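Long-range contacts in DisA protein (Sorangium cellulosum, PDB 6CCA), which probably transfers methyl groups to a carbon atom of the growing polyketide chain, building the gem-dimethyl group on the disorazol assembly line: residues Val309-Ser317 and Gly353-Arg363; Leu319-Lys327 and Leu406-Arg414. One frame throughout, in Å; residues are numbered along the deposited sequence.

Helix 315-325 is common to both contacts: its N-terminal end and the turn before it form one side of contact 1, while its C-terminal half and the short strand 326-327 form one side of contact 2. The two centres lie about 18 Å apart. Along the chain the segments alternate, in the order 309-317, 319-327, 353-363 and 406-414. The partner in contact 1 is the loop between helices 342-346 and 372-381; in contact 2 it is the end of the antiparallel strand 402-409 with the modelled C-terminus. The helix, which packs on the mixed sheet, thus meets an irregular loop at its N-terminal end and, farther along, the last strands of the chain.

Contact 1 (Val309-Ser317 and Gly353-Arg363); sequences VHATKNLRS and GWWLFEDAAER
The N-terminal end of helix 315-325, with the turn leading into it, packs against the loop 353-363, and R363 and D359 carry the contact. Bent at chi2 (-65°) and extended at chi3, R363 brings NH1 to H310 O (2.9 Å), where it donates in the guanidinium plane and on a carbonyl lone pair. NH2 of R363 reaches T312 O at 2.9 Å from above that carbonyl plane. L315 CB lies over one face of the guanidinium and F357 CB over the opposite face, and NH1 also donates to P368 O. D359 holds the same group side-on, OD1 accepting from both NE and NH2 of R363. OD2 of D359 accepts a nearly straight bond (170°) from L315 N at 2.9 Å, while N314 OD1 caps S317 N. Backbone pairing adds E358 N to K313 O (2.9 Å). R316 points NE and NH2 at the single oxygen E362 OE2, NH2 at 3.1 Å; its guanidinium plane stands 81° from the E362 carboxylate plane, and E381 and E382 also pair with R316. Bonds on several sides should fix the R363 guanidinium, and the D359 carboxylate, set against the helix N-terminus and paired with R363, would probably be favoured in its charged form.

Contact 2 (Leu319-Lys327 and Leu406-Arg414); sequences LQSIKRLLK and LAESDGVSR
K323 leaves helix 315-325 with CG anti to the carbonyl carbon (chi1 -71°) and bends at chi3 (86°), which carries its ammonium to D410 and V412; S413 OG, set anti to its own backbone N (chi1 -170°), reaches back to the helix at Q320 O. The lysine NZ lies 2.7 Å from D410 OD1, a salt bridge in which NZ meets OD1 from above the carboxylate plane. It also donates to V412 O at 2.7 Å, here in the carbonyl plane and on a lone pair, and E382 O is a further acceptor. V412 N approaches D410 OD1 from the opposite face, 2.8 Å away, so the carboxylate both pairs with the lysine and closes an Asx turn. One residue earlier, S409 OG accepts from G411 N at 3.1 Å in an ST turn. At the other end S413 OG donates to Q320 O (2.8 Å), on the opposite face from R324 N, which makes the helical bond to that same oxygen. Q320 OE1 takes R414 N at 2.9 Å, its amide nitrogen going to E382; R414 is poorly ordered, and the bond rests on its backbone. R324 lays one face of its guanidinium over S413 CB, and its NH1 is hydrogen-bonded to T24 OG1. Apolar contact is slight: L326 CD1 touches S409 CB at 4.0 Å. The arrangement is that of a helix flanking the sheet of a Rossmann-like methyltransferase fold, with the chain turning at 410-411 from strand 402-409 to the short strand 412-413, which pairs antiparallel with 24-25 and runs along the helix.

Contact 1 (Val309-Ser317 and Gly353-Arg363)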
loop_
_atom_site.group_PDB
_atom_site.type_symbol
_atom_site.label_atom_id
_atom_site.label_comp_id
_atom_site.label_asym_id
_atom_site.label_seq_id
_atom_site.Cartn_x
_atom_site.Cartn_y
_atom_site.Cartn_z
ATOM N N VAL A 309 -0.934 -4.355 -5.240
ATOM C CA VAL A 309 -1.937 -4.714 -6.253
ATOM C C VAL A 309 -2.756 -3.506 -6.704
ATOM O O VAL A 309 -3.278 -3.477 -7.862
ATOM C CB VAL A 309 -2.882 -5.849 -5.759
ATOM C CG1 VAL A 309 -4.039 -6.128 -6.708
ATOM C CG2 VAL A 309 -2.077 -7.146 -5.624
ATOM N N HIS A 310 -2.908 -2.518 -5.813
ATOM C CA HIS A 310 -3.602 -1.261 -6.242
ATOM C C HIS A 310 -2.843 -0.480 -7.370
ATOM O O HIS A 310 -3.411 0.421 -7.975
ATOM C CB HIS A 310 -3.777 -0.306 -5.069
ATOM C CG HIS A 310 -2.471 0.232 -4.551
ATOM N ND1 HIS A 310 -1.779 -0.365 -3.511
ATOM C CD2 HIS A 310 -1.694 1.257 -4.976
ATOM C CE1 HIS A 310 -0.632 0.275 -3.330
ATOM N NE2 HIS A 310 -0.572 1.279 -4.187
ATOM N N ALA A 311 -1.582 -0.772 -7.628
ATOM C CA ALA A 311 -0.803 -0.023 -8.667
ATOM C C ALA A 311 -0.989 -0.611 -10.019
ATOM O O ALA A 311 -0.071 -1.222 -10.565
ATOM C CB ALA A 311 0.677 0.044 -8.326
ATOM N N THR A 312 -2.184 -0.429 -10.560
ATOM C CA THR A 312 -2.560 -1.036 -11.809
ATOM C C THR A 312 -3.587 -0.149 -12.486
ATOM O O THR A 312 -4.324 0.584 -11.829
ATOM C CB THR A 312 -3.166 -2.451 -11.572
ATOM O OG1 THR A 312 -3.517 -3.018 -12.848
ATOM C CG2 THR A 312 -4.430 -2.380 -10.725
ATOM N N LYS A 313 -3.698 -0.251 -13.798
ATOM C CA LYS A 313 -4.637 0.562 -14.537
ATOM C C LYS A 313 -6.056 0.152 -14.395
ATOM O O LYS A 313 -6.942 0.992 -14.334
ATOM C CB LYS A 313 -4.286 0.513 -16.034
ATOM C CG LYS A 313 -3.051 1.303 -16.326
ATOM C CD LYS A 313 -2.779 1.421 -17.811
ATOM C CE LYS A 313 -1.456 2.161 -17.999
ATOM N NZ LYS A 313 -0.762 1.707 -19.231
ATOM N N ASN A 314 -6.273 -1.160 -14.363
ATOM C CA ASN A 314 -7.563 -1.734 -14.219
ATOM C C ASN A 314 -7.600 -2.865 -13.194
ATOM O O ASN A 314 -7.090 -3.944 -13.429
ATOM C CB ASN A 314 -8.042 -2.302 -15.558
ATOM C CG ASN A 314 -9.494 -2.685 -15.486
ATOM O OD1 ASN A 314 -9.861 -3.743 -14.993
ATOM N ND2 ASN A 314 -10.354 -1.750 -15.865
ATOM N N LEU A 315 -8.210 -2.595 -12.053
ATOM C CA LEU A 315 -8.192 -3.515 -10.932
ATOM C C LEU A 315 -8.889 -4.837 -11.244
ATOM O O LEU A 315 -8.371 -5.897 -10.919
ATOM C CB LEU A 315 -8.746 -2.804 -9.675
ATOM C CG LEU A 315 -8.458 -3.459 -8.319
ATOM C CD1 LEU A 315 -6.948 -3.782 -8.211
ATOM C CD2 LEU A 315 -8.947 -2.577 -7.171
ATOM N N ARG A 316 -10.068 -4.767 -11.855
ATOM C CA ARG A 316 -10.837 -5.968 -12.167
ATOM C C ARG A 316 -10.055 -6.912 -13.075
ATOM O O ARG A 316 -10.084 -8.130 -12.898
ATOM C CB ARG A 316 -12.170 -5.595 -12.819
ATOM C CG ARG A 316 -13.185 -4.994 -11.859
ATOM C CD ARG A 316 -14.500 -4.699 -12.561
ATOM N NE ARG A 316 -15.374 -3.854 -11.752
ATOM C CZ ARG A 316 -16.229 -4.317 -10.846
ATOM N NH1 ARG A 316 -16.330 -5.621 -10.629
ATOM N NH2 ARG A 316 -16.986 -3.473 -10.155
ATOM N N SER A 317 -9.359 -6.334 -14.047
ATOM C CA SER A 317 -8.588 -7.077 -14.976
ATOM C C SER A 317 -7.377 -7.742 -14.260
ATOM O O SER A 317 -6.993 -8.864 -14.528
ATOM C CB SER A 317 -8.100 -6.078 -16.056
ATOM O OG SER A 317 -7.251 -6.714 -16.936
ATOM N N GLY A 353 2.964 5.169 -9.696
ATOM C CA GLY A 353 2.105 4.041 -9.303
ATOM C C GLY A 353 0.806 4.465 -8.638
ATOM O O GLY A 353 -0.234 3.796 -8.787
ATOM N N TRP A 354 0.869 5.547 -7.834
ATOM C CA TRP A 354 -0.329 6.115 -7.188
ATOM C C TRP A 354 -1.397 6.540 -8.210
ATOM O O TRP A 354 -2.603 6.391 -7.957
ATOM C CB TRP A 354 0.084 7.359 -6.376
ATOM C CG TRP A 354 -1.010 7.949 -5.509
ATOM C CD1 TRP A 354 -1.809 8.970 -5.838
ATOM C CD2 TRP A 354 -1.384 7.572 -4.173
ATOM N NE1 TRP A 354 -2.660 9.276 -4.814
ATOM C CE2 TRP A 354 -2.413 8.448 -3.770
ATOM C CE3 TRP A 354 -0.967 6.593 -3.296
ATOM C CZ2 TRP A 354 -3.019 8.358 -2.561
ATOM C CZ3 TRP A 354 -1.566 6.493 -2.074
ATOM C CH2 TRP A 354 -2.588 7.371 -1.700
ATOM N N TRP A 355 -0.949 7.088 -9.355
ATOM C CA TRP A 355 -1.874 7.757 -10.281
ATOM C C TRP A 355 -2.167 6.908 -11.554
ATOM O O TRP A 355 -2.801 7.394 -12.554
ATOM C CB TRP A 355 -1.310 9.116 -10.681
ATOM C CG TRP A 355 -1.298 10.098 -9.564
ATOM C CD1 TRP A 355 -0.208 10.536 -8.892
ATOM C CD2 TRP A 355 -2.417 10.716 -8.976
ATOM N NE1 TRP A 355 -0.584 11.406 -7.891
ATOM C CE2 TRP A 355 -1.943 11.537 -7.925
ATOM C CE3 TRP A 355 -3.792 10.624 -9.182
ATOM C CZ2 TRP A 355 -2.810 12.244 -7.069
ATOM C CZ3 TRP A 355 -4.627 11.322 -8.353
ATOM C CH2 TRP A 355 -4.137 12.137 -7.320
ATOM N N LEU A 356 -1.744 5.641 -11.499
ATOM C CA LEU A 356 -1.784 4.756 -12.701
ATOM C C LEU A 356 -3.209 4.419 -13.043
ATOM O O LEU A 356 -3.551 4.229 -14.193
ATOM C CB LEU A 356 -0.919 3.497 -12.424
ATOM C CG LEU A 356 -0.518 2.635 -13.639
ATOM C CD1 LEU A 356 0.422 3.350 -14.613
ATOM C CD2 LEU A 356 0.123 1.353 -13.150
ATOM N N PHE A 357 -4.067 4.342 -12.032
ATOM C CA PHE A 357 -5.427 3.903 -12.207
ATOM C C PHE A 357 -6.219 4.643 -13.298
ATOM O O PHE A 357 -6.172 5.864 -13.370
ATOM C CB PHE A 357 -6.212 3.914 -10.879
ATOM C CG PHE A 357 -6.399 5.274 -10.293
ATOM C CD1 PHE A 357 -5.378 5.882 -9.555
ATOM C CD2 PHE A 357 -7.588 5.969 -10.491
ATOM C CE1 PHE A 357 -5.556 7.163 -9.012
ATOM C CE2 PHE A 357 -7.757 7.243 -9.961
ATOM C CZ PHE A 357 -6.738 7.845 -9.220
ATOM N N GLU A 358 -6.994 3.877 -14.061
ATOM C CA GLU A 358 -7.878 4.305 -15.143
ATOM C C GLU A 358 -9.342 3.952 -14.889
ATOM O O GLU A 358 -10.190 4.088 -15.777
ATOM C CB GLU A 358 -7.394 3.670 -16.454
ATOM C CG GLU A 358 -6.104 4.373 -16.850
ATOM C CD GLU A 358 -5.577 4.007 -18.212
ATOM O OE1 GLU A 358 -6.238 3.200 -18.880
ATOM O OE2 GLU A 358 -4.479 4.519 -18.561
ATOM N N ASP A 359 -9.626 3.522 -13.667
ATOM C CA ASP A 359 -10.926 3.099 -13.187
ATOM C C ASP A 359 -11.139 3.810 -11.867
ATOM O O ASP A 359 -11.352 3.188 -10.826
ATOM C CB ASP A 359 -11.025 1.557 -13.008
ATOM C CG ASP A 359 -9.903 0.969 -12.107
ATOM O OD1 ASP A 359 -9.003 1.739 -11.712
ATOM O OD2 ASP A 359 -9.895 -0.258 -11.831
ATOM N N ALA A 360 -11.243 5.137 -11.915
ATOM C CA ALA A 360 -11.481 5.938 -10.717
ATOM C C ALA A 360 -12.659 5.582 -9.914
ATOM O O ALA A 360 -12.583 5.682 -8.702
ATOM C CB ALA A 360 -11.536 7.437 -11.082
ATOM N N ALA A 361 -13.781 5.174 -10.531
ATOM C CA ALA A 361 -14.972 4.838 -9.761
ATOM C C ALA A 361 -14.808 3.609 -8.912
ATOM O O ALA A 361 -15.631 3.374 -8.044
ATOM C CB ALA A 361 -16.173 4.577 -10.664
ATOM N N GLU A 362 -13.798 2.818 -9.141
ATOM C CA GLU A 362 -13.587 1.661 -8.238
ATOM C C GLU A 362 -12.757 2.055 -7.001
ATOM O O GLU A 362 -12.620 1.235 -6.090
ATOM C CB GLU A 362 -12.810 0.565 -8.927
ATOM C CG GLU A 362 -13.491 -0.012 -10.156
ATOM C CD GLU A 362 -14.836 -0.603 -9.920
ATOM O OE1 GLU A 362 -15.251 -0.914 -8.770
ATOM O OE2 GLU A 362 -15.518 -0.803 -10.948
ATOM N N ARG A 363 -12.209 3.265 -6.993
ATOM C CA ARG A 363 -11.188 3.672 -5.975
ATOM C C ARG A 363 -11.700 4.766 -5.072
ATOM O O ARG A 363 -12.686 5.429 -5.402
ATOM C CB ARG A 363 -9.929 4.184 -6.669
ATOM C CG ARG A 363 -9.409 3.425 -7.869
ATOM C CD ARG A 363 -8.913 2.030 -7.634
ATOM N NE ARG A 363 -8.381 1.478 -8.880
ATOM C CZ ARG A 363 -7.139 1.070 -9.090
ATOM N NH1 ARG A 363 -6.237 1.018 -8.103
ATOM N NH2 ARG A 363 -6.812 0.586 -10.266
HETATM O O HOH W 1 -2.908 2.952 -9.638
HETATM O O HOH W 2 -11.540 -2.202 -12.585
#

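Contact 2 (Leu319-Lys327 and Leu406-Arg414)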
loop_
_atom_site.group_PDB
_atom_site.type_symbol
_atom_site.label_atom_id
_atom_site.label_comp_id
_atom_site.label_asym_id
_atom_site.label_seq_id
_atom_site.Cartn_x
_atom_site.Cartn_y
_atom_site.Cartn_z
ATOM N N LEU A 319 -7.222 -8.520 -11.097
ATOM C CA LEU A 319 -7.772 -9.583 -10.293
ATOM C C LEU A 319 -8.079 -10.850 -11.093
ATOM O O LEU A 319 -7.869 -11.957 -10.590
ATOM C CB LEU A 319 -9.026 -9.146 -9.562
ATOM C CG LEU A 319 -8.762 -8.074 -8.497
ATOM C CD1 LEU A 319 -10.100 -7.534 -7.985
ATOM C CD2 LEU A 319 -7.912 -8.606 -7.336
ATOM N N GLN A 320 -8.536 -10.678 -12.340
ATOM C CA GLN A 320 -8.842 -11.823 -13.184
ATOM C C GLN A 320 -7.557 -12.487 -13.584
ATOM O O GLN A 320 -7.528 -13.708 -13.674
ATOM C CB GLN A 320 -9.713 -11.419 -14.406
ATOM C CG GLN A 320 -11.147 -11.101 -14.013
ATOM C CD GLN A 320 -11.877 -12.288 -13.403
ATOM O OE1 GLN A 320 -11.711 -13.453 -13.856
ATOM N NE2 GLN A 320 -12.665 -12.035 -12.399
ATOM N N SER A 321 -6.460 -11.742 -13.757
ATOM C CA SER A 321 -5.207 -12.419 -14.091
ATOM C C SER A 321 -4.703 -13.201 -12.904
ATOM O O SER A 321 -4.137 -14.263 -13.054
ATOM C CB SER A 321 -4.074 -11.485 -14.515
ATOM O OG SER A 321 -4.420 -10.836 -15.665
ATOM N N ILE A 322 -4.888 -12.627 -11.709
ATOM C CA ILE A 322 -4.568 -13.369 -10.451
ATOM C C ILE A 322 -5.359 -14.699 -10.367
ATOM O O ILE A 322 -4.792 -15.744 -10.037
ATOM C CB ILE A 322 -4.810 -12.469 -9.242
ATOM C CG1 ILE A 322 -3.698 -11.426 -9.243
ATOM C CG2 ILE A 322 -4.770 -13.234 -7.932
ATOM C CD1 ILE A 322 -3.890 -10.318 -8.191
ATOM N N LYS A 323 -6.648 -14.635 -10.690
ATOM C CA LYS A 323 -7.504 -15.825 -10.743
ATOM C C LYS A 323 -7.041 -16.863 -11.760
ATOM O O LYS A 323 -7.149 -18.038 -11.502
ATOM C CB LYS A 323 -8.970 -15.444 -10.991
ATOM C CG LYS A 323 -9.579 -14.791 -9.802
ATOM C CD LYS A 323 -11.064 -14.616 -9.935
ATOM C CE LYS A 323 -11.841 -15.838 -9.482
ATOM N NZ LYS A 323 -13.233 -15.730 -10.002
ATOM N N ARG A 324 -6.454 -16.426 -12.853
ATOM C CA ARG A 324 -5.892 -17.341 -13.862
ATOM C C ARG A 324 -4.710 -18.071 -13.280
ATOM O O ARG A 324 -4.593 -19.262 -13.471
ATOM C CB ARG A 324 -5.464 -16.549 -15.120
ATOM C CG ARG A 324 -4.818 -17.392 -16.223
ATOM C CD ARG A 324 -4.882 -16.673 -17.582
ATOM N NE ARG A 324 -6.289 -16.348 -17.902
ATOM C CZ ARG A 324 -7.216 -17.264 -18.239
ATOM N NH1 ARG A 324 -6.904 -18.563 -18.321
ATOM N NH2 ARG A 324 -8.468 -16.882 -18.492
ATOM N N LEU A 325 -3.842 -17.347 -12.562
ATOM C CA LEU A 325 -2.649 -17.914 -11.965
ATOM C C LEU A 325 -2.953 -18.820 -10.760
ATOM O O LEU A 325 -2.240 -19.786 -10.507
ATOM C CB LEU A 325 -1.719 -16.824 -11.473
ATOM C CG LEU A 325 -1.057 -16.011 -12.593
ATOM C CD1 LEU A 325 -0.499 -14.703 -12.112
ATOM C CD2 LEU A 325 0.043 -16.845 -13.265
ATOM N N LEU A 326 -3.977 -18.454 -9.986
ATOM C CA LEU A 326 -4.326 -19.252 -8.789
ATOM C C LEU A 326 -5.046 -20.552 -9.144
ATOM O O LEU A 326 -5.886 -20.588 -10.054
ATOM C CB LEU A 326 -5.302 -18.449 -7.923
ATOM C CG LEU A 326 -4.712 -17.412 -6.971
ATOM C CD1 LEU A 326 -5.841 -16.642 -6.311
ATOM C CD2 LEU A 326 -3.807 -18.048 -5.915
ATOM N N LYS A 327 -4.748 -21.576 -8.381
ATOM C CA LYS A 327 -5.600 -22.770 -8.360
ATOM C C LYS A 327 -6.976 -22.405 -7.854
ATOM O O LYS A 327 -7.168 -21.460 -7.097
ATOM C CB LYS A 327 -4.994 -23.781 -7.402
ATOM C CG LYS A 327 -3.698 -24.362 -7.948
ATOM C CD LYS A 327 -3.034 -25.311 -6.999
ATOM C CE LYS A 327 -1.666 -25.711 -7.580
ATOM N NZ LYS A 327 -0.973 -26.418 -6.469
ATOM N N LEU A 406 -8.112 -11.383 3.026
ATOM C CA LEU A 406 -7.982 -12.753 2.493
ATOM C C LEU A 406 -9.177 -13.071 1.602
ATOM O O LEU A 406 -10.297 -12.651 1.894
ATOM C CB LEU A 406 -7.909 -13.786 3.611
ATOM C CG LEU A 406 -6.926 -13.454 4.758
ATOM C CD1 LEU A 406 -7.057 -14.447 5.885
ATOM C CD2 LEU A 406 -5.537 -13.447 4.276
ATOM N N ALA A 407 -8.940 -13.760 0.502
ATOM C CA ALA A 407 -10.022 -14.096 -0.416
ATOM C C ALA A 407 -9.710 -15.444 -1.107
ATOM O O ALA A 407 -8.541 -15.739 -1.385
ATOM C CB ALA A 407 -10.113 -13.037 -1.447
ATOM N N GLU A 408 -10.753 -16.244 -1.315
ATOM C CA GLU A 408 -10.629 -17.601 -1.887
ATOM C C GLU A 408 -11.148 -17.575 -3.306
ATOM O O GLU A 408 -12.277 -17.122 -3.620
ATOM C CB GLU A 408 -11.434 -18.563 -1.015
ATOM C CG GLU A 408 -11.532 -20.000 -1.500
ATOM C CD GLU A 408 -12.356 -20.811 -0.514
ATOM O OE1 GLU A 408 -13.537 -20.919 -0.796
ATOM O OE2 GLU A 408 -11.796 -21.333 0.504
ATOM N N SER A 409 -10.335 -18.052 -4.211
ATOM C CA SER A 409 -10.714 -18.013 -5.601
ATOM C C SER A 409 -11.682 -19.153 -5.899
ATOM O O SER A 409 -11.469 -20.258 -5.450
ATOM C CB SER A 409 -9.510 -18.233 -6.505
ATOM O OG SER A 409 -9.949 -18.178 -7.835
ATOM N N ASP A 410 -12.704 -18.864 -6.695
ATOM C CA ASP A 410 -13.647 -19.883 -7.126
ATOM C C ASP A 410 -13.107 -20.666 -8.320
ATOM O O ASP A 410 -13.764 -21.586 -8.807
ATOM C CB ASP A 410 -14.994 -19.250 -7.479
ATOM C CG ASP A 410 -14.942 -18.444 -8.762
ATOM O OD1 ASP A 410 -13.826 -18.210 -9.273
ATOM O OD2 ASP A 410 -16.015 -18.046 -9.260
ATOM N N GLY A 411 -11.914 -20.310 -8.795
ATOM C CA GLY A 411 -11.339 -21.024 -9.940
ATOM C C GLY A 411 -11.862 -20.622 -11.320
ATOM O O GLY A 411 -11.483 -21.268 -12.323
ATOM N N VAL A 412 -12.655 -19.556 -11.395
ATOM C CA VAL A 412 -13.110 -18.975 -12.700
ATOM C C VAL A 412 -12.399 -17.675 -13.111
ATOM O O VAL A 412 -12.264 -16.770 -12.318
ATOM C CB VAL A 412 -14.591 -18.686 -12.705
ATOM C CG1 VAL A 412 -15.016 -18.297 -14.127
ATOM C CG2 VAL A 412 -15.375 -19.877 -12.184
ATOM N N SER A 413 -11.888 -17.617 -14.334
ATOM C CA SER A 413 -11.037 -16.503 -14.771
ATOM C C SER A 413 -11.491 -16.122 -16.175
ATOM O O SER A 413 -11.601 -17.035 -17.028
ATOM C CB SER A 413 -9.549 -16.938 -14.867
ATOM O OG SER A 413 -8.741 -15.793 -15.074
ATOM N N ARG A 414 -11.731 -14.825 -16.417
ATOM C CA ARG A 414 -11.961 -14.268 -17.793
ATOM C C ARG A 414 -10.676 -13.943 -18.520
ATOM O O ARG A 414 -10.128 -12.883 -18.267
ATOM C CB ARG A 414 -12.824 -12.979 -17.730
ATOM C CG ARG A 414 -14.253 -13.236 -17.262
ATOM C CD ARG A 414 -14.658 -14.656 -17.629
ATOM N NE ARG A 414 -15.995 -15.030 -17.229
ATOM C CZ ARG A 414 -17.098 -14.673 -17.867
ATOM N NH1 ARG A 414 -17.055 -13.882 -18.938
ATOM N NH2 ARG A 414 -18.263 -15.103 -17.415
HETATM O O HOH W 3 -8.352 -19.421 -9.544
HETATM O O HOH W 4 -6.966 -13.386 -17.197
#